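Local coordinates for protein exosome complex component Rrp42 (Pyrococcus abyssi, PDB 2PO1) that is probably a non-catalytic component of the archaeal exosome, an RNA-degrading complex, and contributes to structuring the active site of its partner subunit Rrp41, at residues Thr77-Val82 and Ile130-Ile135; Leu146-Asn151 and Asp215-Met220; Ala163-Arg168 and Leu267-Val272; Gly222-Thr227 and Glu248-Ala253. One frame throughout, in Å; residues are numbered along the deposited sequence.

Interaction 1 (Thr77-Val82 and Ile130-Ile135)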
loop_
_atom_site.group_PDB
_atom_site.type_symbol
_atom_site.label_atom_id
_atom_site.label_comp_id
_atom_site.label_asym_id
_atom_site.label_seq_id
_atom_site.Cartn_x
_atom_site.Cartn_y
_atom_site.Cartn_z
ATOM N N THR C 77 -24.358 -14.696 -0.523
ATOM C CA THR C 77 -24.361 -16.159 -0.465
ATOM C C THR C 77 -24.335 -16.683 0.970
ATOM O O THR C 77 -23.329 -17.267 1.395
ATOM C CB THR C 77 -23.169 -16.753 -1.215
ATOM O OG1 THR C 77 -21.947 -16.151 -0.738
ATOM C CG2 THR C 77 -23.332 -16.544 -2.723
ATOM N N PRO C 78 -25.462 -16.537 1.699
ATOM C CA PRO C 78 -25.502 -16.879 3.109
ATOM C C PRO C 78 -25.519 -18.408 3.265
ATOM O O PRO C 78 -25.351 -18.931 4.358
ATOM C CB PRO C 78 -26.814 -16.251 3.570
ATOM C CG PRO C 78 -27.686 -16.283 2.386
ATOM C CD PRO C 78 -26.785 -16.113 1.202
ATOM N N ASN C 79 -25.661 -19.092 2.130
ATOM C CA ASN C 79 -25.729 -20.548 2.164
ATOM C C ASN C 79 -24.486 -21.240 1.659
ATOM O O ASN C 79 -24.485 -22.429 1.372
ATOM C CB ASN C 79 -26.960 -21.036 1.422
ATOM C CG ASN C 79 -28.203 -20.761 2.186
ATOM O OD1 ASN C 79 -28.338 -21.200 3.319
ATOM N ND2 ASN C 79 -29.102 -19.993 1.598
ATOM N N MET C 80 -23.395 -20.505 1.631
ATOM C CA MET C 80 -22.148 -21.060 1.147
ATOM C C MET C 80 -21.022 -20.730 2.073
ATOM O O MET C 80 -20.926 -19.627 2.581
ATOM C CB MET C 80 -21.876 -20.537 -0.243
ATOM C CG MET C 80 -22.632 -21.283 -1.328
ATOM S SD MET C 80 -22.645 -20.211 -2.793
ATOM C CE MET C 80 -20.936 -19.916 -3.184
ATOM N N GLY C 81 -20.197 -21.720 2.343
ATOM C CA GLY C 81 -18.971 -21.458 3.029
ATOM C C GLY C 81 -18.057 -20.641 2.128
ATOM O O GLY C 81 -18.425 -20.245 1.010
ATOM N N VAL C 82 -16.873 -20.354 2.626
ATOM C CA VAL C 82 -15.993 -19.431 1.940
ATOM C C VAL C 82 -14.738 -20.159 1.532
ATOM O O VAL C 82 -14.138 -20.959 2.305
ATOM C CB VAL C 82 -15.688 -18.103 2.779
ATOM C CG1 VAL C 82 -14.548 -17.285 2.130
ATOM C CG2 VAL C 82 -16.910 -17.250 2.906
ATOM N N ILE C 130 -22.679 -23.396 8.791
ATOM C CA ILE C 130 -23.017 -23.798 10.155
ATOM C C ILE C 130 -24.317 -23.139 10.567
ATOM O O ILE C 130 -25.246 -23.803 11.029
ATOM C CB ILE C 130 -21.905 -23.444 11.175
ATOM C CG1 ILE C 130 -20.549 -23.955 10.691
ATOM C CG2 ILE C 130 -22.246 -23.971 12.559
ATOM C CD1 ILE C 130 -20.519 -25.432 10.290
ATOM N N VAL C 131 -24.396 -21.828 10.410
ATOM C CA VAL C 131 -25.654 -21.129 10.626
ATOM C C VAL C 131 -25.825 -20.333 9.356
ATOM O O VAL C 131 -25.014 -19.449 9.082
ATOM C CB VAL C 131 -25.570 -20.192 11.829
ATOM C CG1 VAL C 131 -26.886 -19.471 12.051
ATOM C CG2 VAL C 131 -25.154 -20.978 13.058
ATOM N N PRO C 132 -26.819 -20.697 8.520
ATOM C CA PRO C 132 -27.030 -19.959 7.268
ATOM C C PRO C 132 -27.023 -18.446 7.456
ATOM O O PRO C 132 -27.630 -17.939 8.371
ATOM C CB PRO C 132 -28.393 -20.466 6.796
ATOM C CG PRO C 132 -28.403 -21.877 7.265
ATOM C CD PRO C 132 -27.757 -21.828 8.642
ATOM N N GLY C 133 -26.252 -17.746 6.637
ATOM C CA GLY C 133 -26.234 -16.298 6.689
ATOM C C GLY C 133 -25.401 -15.695 7.796
ATOM O O GLY C 133 -25.349 -14.476 7.910
ATOM N N LYS C 134 -24.756 -16.524 8.618
ATOM C CA LYS C 134 -24.076 -16.016 9.814
ATOM C C LYS C 134 -22.744 -16.678 10.132
ATOM O O LYS C 134 -21.817 -16.011 10.563
ATOM C CB LYS C 134 -24.996 -16.150 11.035
ATOM C CG LYS C 134 -26.374 -15.525 10.832
ATOM C CD LYS C 134 -26.540 -14.211 11.620
ATOM C CE LYS C 134 -25.981 -12.949 10.903
ATOM N NZ LYS C 134 -26.568 -11.710 11.554
ATOM N N ILE C 135 -22.651 -17.995 9.981
ATOM C CA ILE C 135 -21.444 -18.689 10.383
ATOM C C ILE C 135 -21.213 -19.825 9.448
ATOM O O ILE C 135 -21.957 -20.793 9.454
ATOM C CB ILE C 135 -21.498 -19.271 11.815
ATOM C CG1 ILE C 135 -21.644 -18.156 12.858
ATOM C CG2 ILE C 135 -20.238 -20.169 12.063
ATOM C CD1 ILE C 135 -22.148 -18.609 14.145
#
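The flat amide of Asn-79 reaches for Pro-132: its OD1 comes to 3.6 Å from CB of that ring, the two side chains slanting across each other. Asn-79 was deposited in two conformers, so this touch holds for one of them and is less certain. Pro-78 meets the other loop through its CB, 3.2 Å from CA of Gly-133, a close approach at a residue without a side chain. The firm link is a backbone bond, from Gly-133 N to Pro-78 O at 2.7 Å, with 153° at the hydrogen and the donor tilted 28° from the carbonyl plane. CA of Pro-132 points a C-H at the same oxygen, 3.5 Å away.

The loop between strands 60-71 and 82-89 here meets the loop that leads into strand 135-147; strands 82-89 and 135-147 are parallel neighbours in the mixed sheet. Thr-77 to Met-80 form a type I beta turn, while Pro-132 and Gly-133 have the backbone angles of a type II turn, Gly-133 at positive phi. At its base are two classic beta bulges: Ile-130 and Val-131 both give their N-H to Ile-135 O, and Lys-134 and Ile-135 both give theirs to Val-131 O. Ile-130, Val-131 and Ile-135 pack on Val-181 of strand 181-184. The bound nucleic acid passes within about 5 Å of the contact's nearest atom.

Interaction 2 (Leu146-Asn151 and Asp215-Met220); sequences LDHDGN and DEELVM
Glu-217 leaves its helix with CG anti to the carbonyl carbon (chi1 -69°) and the chain extended beyond, which carries the carboxylate straight to Gly-150 and Asn-151. His-148, with CG anti to its own N (chi1 170°), brings its ring edge to the carboxylate, the two planes 58° apart. The two carboxylate oxygens then divide the work. OE2 takes the backbone N-H of Asn-151 at 2.6 Å, a nearly straight bond (163°) that arrives from above the carboxylate plane, and the same oxygen forms a salt bridge with Lys-223. That positive partner would probably hold the carboxylate ionised. OE1 rests against CA of Gly-150 at 3.2 Å and lies 3.4 Å from CE1 at the edge of the His-148 ring. It also accepts a short bond, 2.5 Å, from a water that sits in the plane of the ring and touches His-148 NE2 weakly. One direct bond, to Asn-151, thus holds the carboxylate to the loop; the touches on Gly-150 and His-148 are van der Waals or through water.

The rings of Phe-97 and His-148 meet nearly parallel. The side chain of Asn-151 caps a backbone N of helix 152-166, while its ND2 is held by Asp-211 and Asp-154; Asp-149 forms a salt bridge with a basic side chain of a neighbouring protein chain. The contact therefore lies at a junction: strand 135-147 ends here, helix 152-166 begins, and helix 214-219 closes against the loop between them, one carboxylate spanning the gap.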
loop_
_atom_site.group_PDB
_atom_site.type_symbol
_atom_site.label_atom_id
_atom_site.label_comp_id
_atom_site.label_asym_id
_atom_site.label_seq_id
_atom_site.Cartn_x
_atom_site.Cartn_y
_atom_site.Cartn_z
ATOM N N LEU C 146 7.623 -23.026 -3.712
ATOM C CA LEU C 146 8.949 -23.125 -3.091
ATOM C C LEU C 146 10.097 -23.216 -4.100
ATOM O O LEU C 146 11.202 -22.902 -3.750
ATOM C CB LEU C 146 9.065 -24.332 -2.169
ATOM C CG LEU C 146 8.056 -24.448 -1.043
ATOM C CD1 LEU C 146 8.278 -25.765 -0.378
ATOM C CD2 LEU C 146 8.191 -23.235 -0.068
ATOM N N ASP C 147 9.836 -23.623 -5.345
ATOM C CA ASP C 147 10.923 -23.743 -6.331
ATOM C C ASP C 147 10.216 -23.754 -7.643
ATOM O O ASP C 147 9.401 -24.606 -7.862
ATOM C CB ASP C 147 11.645 -25.083 -6.171
ATOM C CG ASP C 147 13.139 -24.991 -6.407
ATOM O OD1 ASP C 147 13.799 -26.022 -6.167
ATOM O OD2 ASP C 147 13.681 -23.928 -6.799
ATOM N N HIS C 148 10.522 -22.792 -8.494
ATOM C CA HIS C 148 9.837 -22.625 -9.754
ATOM C C HIS C 148 10.738 -23.216 -10.826
ATOM O O HIS C 148 11.797 -22.652 -11.184
ATOM C CB HIS C 148 9.591 -21.133 -9.977
ATOM C CG HIS C 148 9.097 -20.815 -11.346
ATOM N ND1 HIS C 148 8.574 -21.773 -12.187
ATOM C CD2 HIS C 148 9.043 -19.640 -12.021
ATOM C CE1 HIS C 148 8.222 -21.197 -13.319
ATOM N NE2 HIS C 148 8.493 -19.905 -13.242
ATOM N N ASP C 149 10.371 -24.406 -11.315
ATOM C CA ASP C 149 11.103 -24.963 -12.420
ATOM C C ASP C 149 10.117 -25.294 -13.504
ATOM O O ASP C 149 10.275 -26.301 -14.186
ATOM C CB ASP C 149 11.844 -26.227 -12.052
ATOM C CG ASP C 149 12.995 -26.508 -13.022
ATOM O OD1 ASP C 149 13.376 -27.684 -13.220
ATOM O OD2 ASP C 149 13.551 -25.512 -13.569
ATOM N N GLY C 150 9.065 -24.518 -13.566
ATOM C CA GLY C 150 8.130 -24.606 -14.668
ATOM C C GLY C 150 6.859 -25.277 -14.258
ATOM O O GLY C 150 6.827 -26.123 -13.351
ATOM N N ASN C 151 5.790 -24.978 -15.001
ATOM C CA ASN C 151 4.488 -25.520 -14.697
ATOM C C ASN C 151 3.968 -25.316 -13.276
ATOM O O ASN C 151 3.487 -26.232 -12.653
ATOM C CB ASN C 151 4.344 -26.980 -15.227
ATOM C CG ASN C 151 2.912 -27.359 -15.422
ATOM O OD1 ASN C 151 2.045 -26.483 -15.409
ATOM N ND2 ASN C 151 2.636 -28.663 -15.668
ATOM N N ASP C 215 12.779 -24.202 -18.716
ATOM C CA ASP C 215 13.518 -24.020 -19.961
ATOM C C ASP C 215 12.539 -24.044 -21.145
ATOM O O ASP C 215 12.702 -23.288 -22.071
ATOM C CB ASP C 215 14.542 -25.123 -20.141
ATOM C CG ASP C 215 15.766 -24.917 -19.269
ATOM O OD1 ASP C 215 16.083 -23.732 -18.963
ATOM O OD2 ASP C 215 16.386 -25.934 -18.893
ATOM N N GLU C 216 11.498 -24.874 -21.067
ATOM C CA GLU C 216 10.481 -24.863 -22.124
ATOM C C GLU C 216 9.601 -23.615 -22.021
ATOM O O GLU C 216 9.252 -23.010 -23.041
ATOM C CB GLU C 216 9.666 -26.119 -22.109
ATOM C CG GLU C 216 10.408 -27.281 -22.742
ATOM C CD GLU C 216 9.898 -28.628 -22.351
ATOM O OE1 GLU C 216 10.306 -29.589 -23.014
ATOM O OE2 GLU C 216 9.088 -28.768 -21.418
ATOM N N GLU C 217 9.247 -23.219 -20.807
ATOM C CA GLU C 217 8.467 -21.981 -20.647
ATOM C C GLU C 217 9.236 -20.797 -21.142
ATOM O O GLU C 217 8.663 -19.866 -21.700
ATOM C CB GLU C 217 8.069 -21.762 -19.225
ATOM C CG GLU C 217 7.049 -22.758 -18.729
ATOM C CD GLU C 217 6.799 -22.616 -17.251
ATOM O OE1 GLU C 217 7.613 -22.010 -16.547
ATOM O OE2 GLU C 217 5.771 -23.120 -16.790
ATOM N N LEU C 218 10.545 -20.827 -20.974
ATOM C CA LEU C 218 11.376 -19.743 -21.506
ATOM C C LEU C 218 11.275 -19.570 -23.004
ATOM O O LEU C 218 11.367 -18.462 -23.499
ATOM C CB LEU C 218 12.823 -19.835 -21.030
ATOM C CG LEU C 218 12.970 -19.595 -19.527
ATOM C CD1 LEU C 218 14.382 -19.930 -19.065
ATOM C CD2 LEU C 218 12.604 -18.145 -19.091
ATOM N N VAL C 219 11.026 -20.643 -23.746
ATOM C CA VAL C 219 10.980 -20.549 -25.182
ATOM C C VAL C 219 9.581 -20.720 -25.780
ATOM O O VAL C 219 9.424 -20.654 -26.981
ATOM C CB VAL C 219 11.942 -21.591 -25.811
ATOM C CG1 VAL C 219 13.266 -21.624 -25.029
ATOM C CG2 VAL C 219 11.305 -22.954 -25.870
ATOM N N MET C 220 8.552 -20.934 -24.963
ATOM C CA MET C 220 7.269 -21.244 -25.526
ATOM C C MET C 220 6.651 -20.034 -26.198
ATOM O O MET C 220 6.964 -18.882 -25.882
ATOM C CB MET C 220 6.319 -21.770 -24.436
ATOM C CG MET C 220 6.006 -20.752 -23.386
ATOM S SD MET C 220 4.944 -21.437 -22.167
ATOM C CE MET C 220 4.957 -20.019 -21.070
HETATM O O HOH W 1 7.910 -19.492 -16.502
#

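Interaction 3 (Ala163-Arg168 and Leu267-Val272)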
loop_
_atom_site.group_PDB
_atom_site.type_symbol
_atom_site.label_atom_id
_atom_site.label_comp_id
_atom_site.label_asym_id
_atom_site.label_seq_id
_atom_site.Cartn_x
_atom_site.Cartn_y
_atom_site.Cartn_z
ATOM N N ALA C 163 -4.284 -30.989 -1.034
ATOM C CA ALA C 163 -4.273 -30.467 0.334
ATOM C C ALA C 163 -5.731 -30.467 0.859
ATOM O O ALA C 163 -6.013 -30.861 1.993
ATOM C CB ALA C 163 -3.666 -29.077 0.355
ATOM N N LEU C 164 -6.684 -30.106 -0.005
ATOM C CA LEU C 164 -8.123 -30.091 0.372
ATOM C C LEU C 164 -8.622 -31.497 0.707
ATOM O O LEU C 164 -9.395 -31.717 1.672
ATOM C CB LEU C 164 -8.903 -29.485 -0.796
ATOM C CG LEU C 164 -8.788 -27.983 -0.886
ATOM C CD1 LEU C 164 -9.389 -27.611 -2.194
ATOM C CD2 LEU C 164 -9.633 -27.377 0.235
ATOM N N LEU C 165 -8.170 -32.467 -0.076
ATOM C CA LEU C 165 -8.485 -33.862 0.204
ATOM C C LEU C 165 -7.846 -34.297 1.497
ATOM O O LEU C 165 -8.395 -35.088 2.189
ATOM C CB LEU C 165 -8.015 -34.787 -0.903
ATOM C CG LEU C 165 -8.844 -34.635 -2.184
ATOM C CD1 LEU C 165 -8.029 -35.191 -3.344
ATOM C CD2 LEU C 165 -10.225 -35.293 -2.024
ATOM N N ASN C 166 -6.678 -33.749 1.807
ATOM C CA ASN C 166 -5.975 -34.061 3.057
ATOM C C ASN C 166 -6.547 -33.384 4.298
ATOM O O ASN C 166 -6.206 -33.745 5.443
ATOM C CB ASN C 166 -4.523 -33.585 2.920
ATOM C CG ASN C 166 -3.718 -33.820 4.154
ATOM O OD1 ASN C 166 -3.198 -32.907 4.705
ATOM N ND2 ASN C 166 -3.604 -35.075 4.581
ATOM N N ALA C 167 -7.385 -32.386 4.077
ATOM C CA ALA C 167 -7.752 -31.485 5.119
ATOM C C ALA C 167 -8.674 -32.211 6.043
ATOM O O ALA C 167 -9.508 -33.026 5.610
ATOM C CB ALA C 167 -8.411 -30.260 4.550
ATOM N N ARG C 168 -8.409 -31.992 7.318
ATOM C CA ARG C 168 -9.283 -32.416 8.394
ATOM C C ARG C 168 -9.488 -31.170 9.224
ATOM O O ARG C 168 -8.535 -30.541 9.663
ATOM C CB ARG C 168 -8.676 -33.549 9.216
ATOM C CG ARG C 168 -8.678 -34.847 8.448
ATOM C CD ARG C 168 -8.609 -36.056 9.287
ATOM N NE ARG C 168 -9.833 -36.280 10.097
ATOM C CZ ARG C 168 -10.901 -37.003 9.735
ATOM N NH1 ARG C 168 -10.993 -37.591 8.532
ATOM N NH2 ARG C 168 -11.921 -37.099 10.586
ATOM N N LEU C 267 -2.503 -40.441 -8.630
ATOM C CA LEU C 267 -1.377 -40.146 -7.744
ATOM C C LEU C 267 -1.811 -39.341 -6.524
ATOM O O LEU C 267 -1.370 -39.614 -5.414
ATOM C CB LEU C 267 -0.298 -39.358 -8.482
ATOM C CG LEU C 267 0.343 -40.165 -9.586
ATOM C CD1 LEU C 267 1.211 -39.275 -10.529
ATOM C CD2 LEU C 267 1.144 -41.376 -9.006
ATOM N N ILE C 268 -2.657 -38.339 -6.762
ATOM C CA ILE C 268 -3.298 -37.612 -5.698
ATOM C C ILE C 268 -4.049 -38.510 -4.729
ATOM O O ILE C 268 -3.845 -38.394 -3.540
ATOM C CB ILE C 268 -4.262 -36.523 -6.224
ATOM C CG1 ILE C 268 -3.483 -35.458 -7.032
ATOM C CG2 ILE C 268 -5.032 -35.920 -5.057
ATOM C CD1 ILE C 268 -4.442 -34.497 -7.861
ATOM N N LEU C 269 -4.905 -39.407 -5.220
ATOM C CA LEU C 269 -5.710 -40.198 -4.306
ATOM C C LEU C 269 -4.770 -41.080 -3.468
ATOM O O LEU C 269 -4.986 -41.261 -2.280
ATOM C CB LEU C 269 -6.714 -41.080 -5.063
ATOM C CG LEU C 269 -8.171 -40.631 -5.204
ATOM C CD1 LEU C 269 -8.482 -39.503 -4.239
ATOM C CD2 LEU C 269 -8.469 -40.248 -6.636
ATOM N N GLU C 270 -3.713 -41.584 -4.116
ATOM C CA GLU C 270 -2.708 -42.474 -3.512
ATOM C C GLU C 270 -1.988 -41.722 -2.373
ATOM O O GLU C 270 -1.864 -42.204 -1.260
ATOM C CB GLU C 270 -1.736 -42.868 -4.624
ATOM C CG GLU C 270 -0.651 -43.876 -4.282
ATOM C CD GLU C 270 -0.031 -44.565 -5.539
ATOM O OE1 GLU C 270 0.565 -45.649 -5.363
ATOM O OE2 GLU C 270 -0.139 -44.038 -6.696
ATOM N N ALA C 271 -1.544 -40.519 -2.655
ATOM C CA ALA C 271 -0.860 -39.680 -1.644
ATOM C C ALA C 271 -1.803 -39.403 -0.513
ATOM O O ALA C 271 -1.423 -39.461 0.651
ATOM C CB ALA C 271 -0.413 -38.376 -2.248
ATOM N N VAL C 272 -3.034 -39.078 -0.870
ATOM C CA VAL C 272 -4.051 -38.712 0.122
ATOM C C VAL C 272 -4.279 -39.914 1.033
ATOM O O VAL C 272 -4.210 -39.801 2.248
ATOM C CB VAL C 272 -5.329 -38.284 -0.547
ATOM C CG1 VAL C 272 -6.505 -38.326 0.452
ATOM C CG2 VAL C 272 -5.147 -36.853 -1.144
HETATM O O HOH W 2 -4.882 -37.624 3.456
#
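The carbonyl oxygen of Val-272 receives a bond from a water at 2.6 Å, and that water in turn accepts from ND2 of Asn-166 at 3.1 Å. This water bridge gives the contact a polar link; the OD1 of the same amide is taken by the backbone N of Ser-52, which would fix the rotation of the amide.

The rest is apolar and turns on Leu-165. Its CG stands anti to the carbonyl carbon (chi1 -71°), directing CD1 at the other helix. CB lies 3.5 Å from CG2 of Val-272, and CD1 reaches 3.5 Å from CG2 of Ile-268, so the leucine straddles two residues one helical turn apart. It crosses both of them at about a right angle. Leu-269 adds a looser touch at the margin, its CD1 4.4 Å from CD1 of Leu-165; a bound 2-methyl-2,4-pentanediol, probably from the crystallisation liquor, lies beside its side chain. Leu-165 also touches Val-192.

Ile-268 carries the packing further along helix 152-166, resting on Ile-158, Ile-161 and Ala-162, and it also touches Ile-41 of strand 39-43. Ala-163, meanwhile, lies on Val-64 and Ile-66 of strand 60-71. Both helices thus cover strands of the same mixed sheet, and the long C-terminal helix 247-275 packs against helix 152-166, the helix-on-sheet layering of the RNase PH fold.

Interaction 4 (Gly222-Thr227 and Glu248-Ala253)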
loop_
_atom_site.group_PDB
_atom_site.type_symbol
_atom_site.label_atom_id
_atom_site.label_comp_id
_atom_site.label_asym_id
_atom_site.label_seq_id
_atom_site.Cartn_x
_atom_site.Cartn_y
_atom_site.Cartn_z
ATOM N N GLY C 222 3.221 -19.884 -26.243
ATOM C CA GLY C 222 2.013 -19.646 -25.460
ATOM C C GLY C 222 1.718 -20.894 -24.671
ATOM O O GLY C 222 2.467 -21.864 -24.730
ATOM N N LYS C 223 0.620 -20.872 -23.917
ATOM C CA LYS C 223 0.401 -21.939 -22.971
ATOM C C LYS C 223 -1.071 -22.031 -22.784
ATOM O O LYS C 223 -1.766 -21.057 -22.999
ATOM C CB LYS C 223 1.082 -21.546 -21.677
ATOM C CG LYS C 223 0.675 -22.285 -20.463
ATOM C CD LYS C 223 1.512 -21.769 -19.312
ATOM C CE LYS C 223 2.670 -22.690 -19.118
ATOM N NZ LYS C 223 3.476 -22.449 -17.912
ATOM N N ILE C 224 -1.560 -23.219 -22.468
ATOM C CA ILE C 224 -2.980 -23.377 -22.248
ATOM C C ILE C 224 -3.136 -24.381 -21.158
ATOM O O ILE C 224 -2.416 -25.381 -21.113
ATOM C CB ILE C 224 -3.792 -23.826 -23.574
ATOM C CG1 ILE C 224 -5.305 -23.767 -23.300
ATOM C CG2 ILE C 224 -3.364 -25.193 -24.035
ATOM C CD1 ILE C 224 -6.180 -23.799 -24.535
ATOM N N THR C 225 -4.036 -24.066 -20.232
ATOM C CA THR C 225 -4.301 -24.950 -19.113
ATOM C C THR C 225 -5.737 -25.363 -19.224
ATOM O O THR C 225 -6.600 -24.517 -19.463
ATOM C CB THR C 225 -4.107 -24.226 -17.784
ATOM O OG1 THR C 225 -2.711 -23.984 -17.567
ATOM C CG2 THR C 225 -4.671 -25.056 -16.664
ATOM N N ILE C 226 -5.952 -26.681 -19.167
ATOM C CA ILE C 226 -7.272 -27.304 -19.107
ATOM C C ILE C 226 -7.411 -28.027 -17.781
ATOM O O ILE C 226 -6.648 -28.945 -17.496
ATOM C CB ILE C 226 -7.443 -28.435 -20.207
ATOM C CG1 ILE C 226 -6.870 -27.997 -21.569
ATOM C CG2 ILE C 226 -8.872 -28.863 -20.287
ATOM C CD1 ILE C 226 -7.579 -26.744 -22.134
ATOM N N THR C 227 -8.408 -27.656 -16.997
ATOM C CA THR C 227 -8.656 -28.288 -15.738
ATOM C C THR C 227 -9.921 -29.107 -15.799
ATOM O O THR C 227 -10.977 -28.597 -16.171
ATOM C CB THR C 227 -8.846 -27.207 -14.647
ATOM O OG1 THR C 227 -7.693 -26.393 -14.626
ATOM C CG2 THR C 227 -9.081 -27.846 -13.280
ATOM N N GLU C 248 -8.016 -26.849 -33.247
ATOM C CA GLU C 248 -7.667 -28.261 -33.178
ATOM C C GLU C 248 -6.602 -28.503 -32.139
ATOM O O GLU C 248 -6.510 -29.594 -31.640
ATOM C CB GLU C 248 -7.200 -28.766 -34.526
ATOM C CG GLU C 248 -6.666 -27.646 -35.371
ATOM C CD GLU C 248 -7.781 -26.887 -36.088
ATOM O OE1 GLU C 248 -8.728 -27.545 -36.646
ATOM O OE2 GLU C 248 -7.693 -25.634 -36.094
ATOM N N GLU C 249 -5.800 -27.495 -31.804
ATOM C CA GLU C 249 -4.819 -27.637 -30.697
ATOM C C GLU C 249 -5.491 -27.630 -29.361
ATOM O O GLU C 249 -5.152 -28.410 -28.483
ATOM C CB GLU C 249 -3.739 -26.551 -30.756
ATOM C CG GLU C 249 -2.775 -26.719 -31.988
ATOM C CD GLU C 249 -1.897 -25.496 -32.235
ATOM O OE1 GLU C 249 -2.238 -24.394 -31.750
ATOM O OE2 GLU C 249 -0.859 -25.622 -32.928
ATOM N N VAL C 250 -6.447 -26.732 -29.192
ATOM C CA VAL C 250 -7.318 -26.742 -28.007
ATOM C C VAL C 250 -8.043 -28.067 -27.782
ATOM O O VAL C 250 -7.981 -28.652 -26.699
ATOM C CB VAL C 250 -8.328 -25.602 -28.110
ATOM C CG1 VAL C 250 -9.402 -25.680 -26.990
ATOM C CG2 VAL C 250 -7.561 -24.308 -28.099
ATOM N N MET C 251 -8.745 -28.519 -28.811
ATOM C CA MET C 251 -9.409 -29.805 -28.775
ATOM C C MET C 251 -8.443 -30.922 -28.329
ATOM O O MET C 251 -8.741 -31.693 -27.439
ATOM C CB MET C 251 -9.960 -30.117 -30.160
ATOM C CG MET C 251 -11.015 -29.130 -30.655
ATOM S SD MET C 251 -11.591 -29.363 -32.392
ATOM C CE MET C 251 -11.975 -31.121 -32.488
ATOM N N TYR C 252 -7.278 -30.982 -28.956
ATOM C CA TYR C 252 -6.204 -31.873 -28.537
ATOM C C TYR C 252 -5.848 -31.683 -27.069
ATOM O O TYR C 252 -5.685 -32.652 -26.332
ATOM C CB TYR C 252 -4.934 -31.614 -29.402
ATOM C CG TYR C 252 -3.703 -32.253 -28.804
ATOM C CD1 TYR C 252 -2.850 -31.509 -27.987
ATOM C CD2 TYR C 252 -3.435 -33.621 -28.989
ATOM C CE1 TYR C 252 -1.783 -32.063 -27.412
ATOM C CE2 TYR C 252 -2.327 -34.193 -28.430
ATOM C CZ TYR C 252 -1.516 -33.403 -27.617
ATOM O OH TYR C 252 -0.405 -33.901 -27.003
ATOM N N ALA C 253 -5.690 -30.421 -26.645
ATOM C CA ALA C 253 -5.298 -30.132 -25.294
ATOM C C ALA C 253 -6.392 -30.668 -24.337
ATOM O O ALA C 253 -6.092 -31.260 -23.291
ATOM C CB ALA C 253 -5.157 -28.602 -25.114
#
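Ile-224 lays its CD1 against CG2 of Val-250 at 3.9 Å, the two side chains crossing at about a right angle. Its CG1 stands anti to the backbone N (chi1 -172°), which sends the long branch out to the valine and puts CG2 in the crowded position between N and the carbonyl carbon. From there CG2 touches CB of Ala-253 at 4.0 Å.

Two residues on, Ile-226 points to the same side of the strand and meets the same alanine: its CG1 is 4.0 Å from CB of Ala-253 and 3.8 Å from O of Ala-253. That one methyl therefore receives both isoleucines, and the small side chain is consistent with the 9.5 Å between the axes, which cross at -42°. Thr-225, between them, faces the other side of the sheet, where its OG1 bonds to Thr-200.

Strand 222-228 is an inner strand of the four-stranded antiparallel sheet, and helix 247-275 covers one face of it. Phe-245 adds to the layer by packing on both Ile-224 and Val-250. Apolar side chains of a neighbouring protein chain press on Ile-224, Val-250 and Met-251, so the edge of this core is shared with the assembly interface. Since the packing is of methyl and methylene groups, with no charge or directional bond between the segments, the joint would draw its stability from buried apolar surface and the fit of shapes.

In the fold
Interaction 1 comes first along the chain, closing a loop of 47 residues that holds most of strand 82-89 and helix 104-118; its nearest atoms are about 8 Å from interaction 3, without touching. Interactions 2 and 3 then cross: 146-151 and 163-168 open in turn, 215-220 closes the first, and 267-272 closes the second near the C terminus. Interaction 4 opens and closes between the two ends of interaction 3, and both use helix 247-275, so one helix meets the four-stranded sheet early and helix 152-166 later. Interactions 2 and 4 touch where helix 214-219 runs into strand 222-228.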